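Local coordinates for protein transcriptional activator HlyU (PDB 4K2E) that activates transcription of the hemolysin gene hlyA in Vibrio cholerae as a DNA-binding winged-helix regulator and may promote expression of other virulence determinants, at residues 29-34 and 75-80. Numbering follows the deposited sequence.
Sequences LKAMAN and DGLVNT
Ala31, whose methyl meets Leu77 across the contact, has its backbone O hydrogen-bonded to Arg37 NE, while Arg37 NH2 takes the O of Lys30, so one guanidinium group holds two carbonyls at the helix end. The contact itself is apolar and rests on Leu77. Its CD1 presses on Ala31 CB at 3.6 Å, while CD2 lies 3.9 Å from that same Ala31 CB and 4.0 Å from Met32 CG. The alanine methyl thus faces both tips of the leucine fork, and its small size lets the helix end come close: the CA atoms of Ala31 and Asp75 are 7.2 Å apart. Leucine suits this buried place because its branched end offers two methyls; chi1 of -81° sets CG beside the backbone N, anti to the carbonyl carbon. Met32 passes Leu77 at a slant, and its unbranched, apolar chain suits a buried position met by several side chains. Asp75 OD2 makes a simple van der Waals touch on Ala31 CB at 4.2 Å. Gly76 suits its turn, since its positive phi (83°) fits the Schellman motif ending helix 62-74. The contact therefore joins the C-terminal end of helix 16-32 to the link between helix 62-74 and strand 78-83 of the winged-helix fold. Trp71 of helix 62-74 also touches Ala31, Val96 of helix 94-108 packs on Leu77, and Met99, Ile100 and Leu103 of that helix touch Met32, which also meets Leu29 of the second subunit.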
ATOM      1  N   LEU A  29       1.822   0.752  -4.506  1.00 34.00           N
ATOM      2  CA  LEU A  29       2.063   0.514  -3.085  1.00 30.75           C
ATOM      3  C   LEU A  29       3.465   0.964  -2.657  1.00 34.33           C
ATOM      4  O   LEU A  29       3.638   1.506  -1.564  1.00 29.90           O
ATOM      5  CB  LEU A  29       1.824  -0.992  -2.740  1.00 27.69           C
ATOM      6  CG  LEU A  29       0.363  -1.393  -2.965  1.00 32.82           C
ATOM      7  CD1 LEU A  29       0.192  -2.894  -3.089  1.00 36.02           C
ATOM      8  CD2 LEU A  29      -0.450  -0.883  -1.799  1.00 35.46           C
ATOM      9  N   LYS A  30       4.458   0.703  -3.501  1.00 31.96           N
ATOM     10  CA  LYS A  30       5.834   1.068  -3.204  1.00 34.57           C
ATOM     11  C   LYS A  30       5.947   2.611  -3.183  1.00 32.13           C
ATOM     12  O   LYS A  30       6.662   3.155  -2.344  1.00 37.08           O
ATOM     13  CB  LYS A  30       6.809   0.504  -4.253  1.00 38.07           C
ATOM     14  CG  LYS A  30       7.051  -1.006  -4.122  1.00 36.66           C
ATOM     15  CD  LYS A  30       8.165  -1.502  -5.033  1.00 38.62           C
ATOM     16  CE  LYS A  30       8.489  -2.952  -4.742  1.00 41.53           C
ATOM     17  NZ  LYS A  30       9.228  -3.600  -5.868  1.00 41.85           N
ATOM     18  N   ALA A  31       5.205   3.284  -4.052  1.00 30.75           N
ATOM     19  CA  ALA A  31       5.254   4.754  -4.016  1.00 33.20           C
ATOM     20  C   ALA A  31       4.587   5.282  -2.726  1.00 37.41           C
ATOM     21  O   ALA A  31       5.092   6.224  -2.105  1.00 37.02           O
ATOM     22  CB  ALA A  31       4.673   5.380  -5.285  1.00 32.90           C
ATOM     23  N   MET A  32       3.512   4.628  -2.282  1.00 29.65           N
ATOM     24  CA  MET A  32       2.872   4.997  -1.016  1.00 28.12           C
ATOM     25  C   MET A  32       3.540   4.592   0.286  1.00 34.92           C
ATOM     26  O   MET A  32       3.205   5.121   1.353  1.00 37.38           O
ATOM     27  CB  MET A  32       1.419   4.475  -0.997  1.00 29.23           C
ATOM     28  CG  MET A  32       0.652   5.008  -2.217  1.00 30.09           C
ATOM     29  SD  MET A  32      -1.044   4.338  -2.129  1.00 38.13           S
ATOM     30  CE  MET A  32      -1.453   4.909  -0.500  1.00 70.14           C
ATOM     31  N   ALA A  33       4.424   3.600   0.218  1.00 30.18           N
ATOM     32  CA  ALA A  33       4.930   2.950   1.406  1.00 36.63           C
ATOM     33  C   ALA A  33       6.131   3.701   1.959  1.00 42.44           C
ATOM     34  O   ALA A  33       7.216   3.151   2.068  1.00 38.81           O
ATOM     35  CB  ALA A  33       5.321   1.514   1.086  1.00 39.59           C
ATOM     36  N   ASN A  34       5.921   4.956   2.330  1.00 39.25           N
ATOM     37  CA  ASN A  34       6.993   5.793   2.850  1.00 38.59           C
ATOM     38  C   ASN A  34       6.288   6.910   3.600  1.00 33.34           C
ATOM     39  O   ASN A  34       5.360   7.485   3.061  1.00 33.49           O
ATOM     40  CB  ASN A  34       7.805   6.368   1.695  1.00 36.30           C
ATOM     41  CG  ASN A  34       8.774   7.424   2.154  1.00 42.63           C
ATOM     42  OD1 ASN A  34       8.424   8.590   2.239  1.00 36.05           O
ATOM     43  ND2 ASN A  34       9.984   7.012   2.497  1.00 38.44           N
ATOM     44  N   ASP A  75       6.176   8.116 -10.832  1.00 36.39           N
ATOM     45  CA  ASP A  75       5.279   6.964 -10.873  1.00 42.61           C
ATOM     46  C   ASP A  75       3.829   7.296 -11.145  1.00 41.22           C
ATOM     47  O   ASP A  75       2.981   6.411 -11.149  1.00 40.77           O
ATOM     48  CB  ASP A  75       5.442   6.109  -9.615  1.00 42.00           C
ATOM     49  CG  ASP A  75       6.728   5.348  -9.633  1.00 40.51           C
ATOM     50  OD1 ASP A  75       7.214   5.137 -10.746  1.00 43.34           O
ATOM     51  OD2 ASP A  75       7.272   5.005  -8.568  1.00 45.00           O
ATOM     52  N   GLY A  76       3.541   8.573 -11.373  1.00 40.99           N
ATOM     53  CA  GLY A  76       2.231   8.993 -11.837  1.00 41.01           C
ATOM     54  C   GLY A  76       1.166   9.158 -10.774  1.00 39.56           C
ATOM     55  O   GLY A  76      -0.019   9.041 -11.083  1.00 44.92           O
ATOM     56  N   LEU A  77       1.559   9.438  -9.530  1.00 32.11           N
ATOM     57  CA  LEU A  77       0.584   9.490  -8.435  1.00 27.16           C
ATOM     58  C   LEU A  77       0.077  10.932  -8.243  1.00 34.59           C
ATOM     59  O   LEU A  77      -0.889  11.186  -7.524  1.00 32.60           O
ATOM     60  CB  LEU A  77       1.196   8.996  -7.136  1.00 26.27           C
ATOM     61  CG  LEU A  77       1.228   7.444  -7.043  1.00 33.31           C
ATOM     62  CD1 LEU A  77       2.448   6.884  -7.690  1.00 33.79           C
ATOM     63  CD2 LEU A  77       1.147   7.042  -5.612  1.00 34.22           C
ATOM     64  N   VAL A  78       0.748  11.850  -8.913  1.00 36.78           N
ATOM     65  CA  VAL A  78       0.551  13.269  -8.658  1.00 37.04           C
ATOM     66  C   VAL A  78       0.637  14.062  -9.967  1.00 38.25           C
ATOM     67  O   VAL A  78       1.372  13.683 -10.882  1.00 38.06           O
ATOM     68  CB  VAL A  78       1.638  13.628  -7.632  1.00 39.22           C
ATOM     69  CG1 VAL A  78       2.590  14.605  -8.127  1.00 42.11           C
ATOM     70  CG2 VAL A  78       1.056  13.810  -6.237  1.00 34.58           C
ATOM     71  N   ASN A  79      -0.159  15.126 -10.085  1.00 38.48           N
ATOM     72  CA  ASN A  79      -0.079  16.049 -11.217  1.00 42.99           C
ATOM     73  C   ASN A  79       0.406  17.418 -10.760  1.00 39.83           C
ATOM     74  O   ASN A  79       0.228  17.801  -9.594  1.00 42.92           O
ATOM     75  CB  ASN A  79      -1.439  16.241 -11.893  1.00 49.04           C
ATOM     76  CG  ASN A  79      -1.904  15.010 -12.652  1.00 55.34           C
ATOM     77  OD1 ASN A  79      -1.124  14.346 -13.341  1.00 53.55           O
ATOM     78  ND2 ASN A  79      -3.191  14.713 -12.542  1.00 58.50           N
ATOM     79  N   THR A  80       1.006  18.162 -11.688  1.00 43.11           N
ATOM     80  CA  THR A  80       1.497  19.491 -11.346  1.00 46.16           C
ATOM     81  C   THR A  80       0.965  20.565 -12.257  1.00 47.79           C
ATOM     82  O   THR A  80       0.646  20.312 -13.409  1.00 45.25           O
ATOM     83  CB  THR A  80       3.021  19.583 -11.438  1.00 44.19           C
ATOM     84  OG1 THR A  80       3.453  19.136 -12.723  1.00 54.30           O
ATOM     85  CG2 THR A  80       3.654  18.733 -10.366  1.00 45.55           C
TER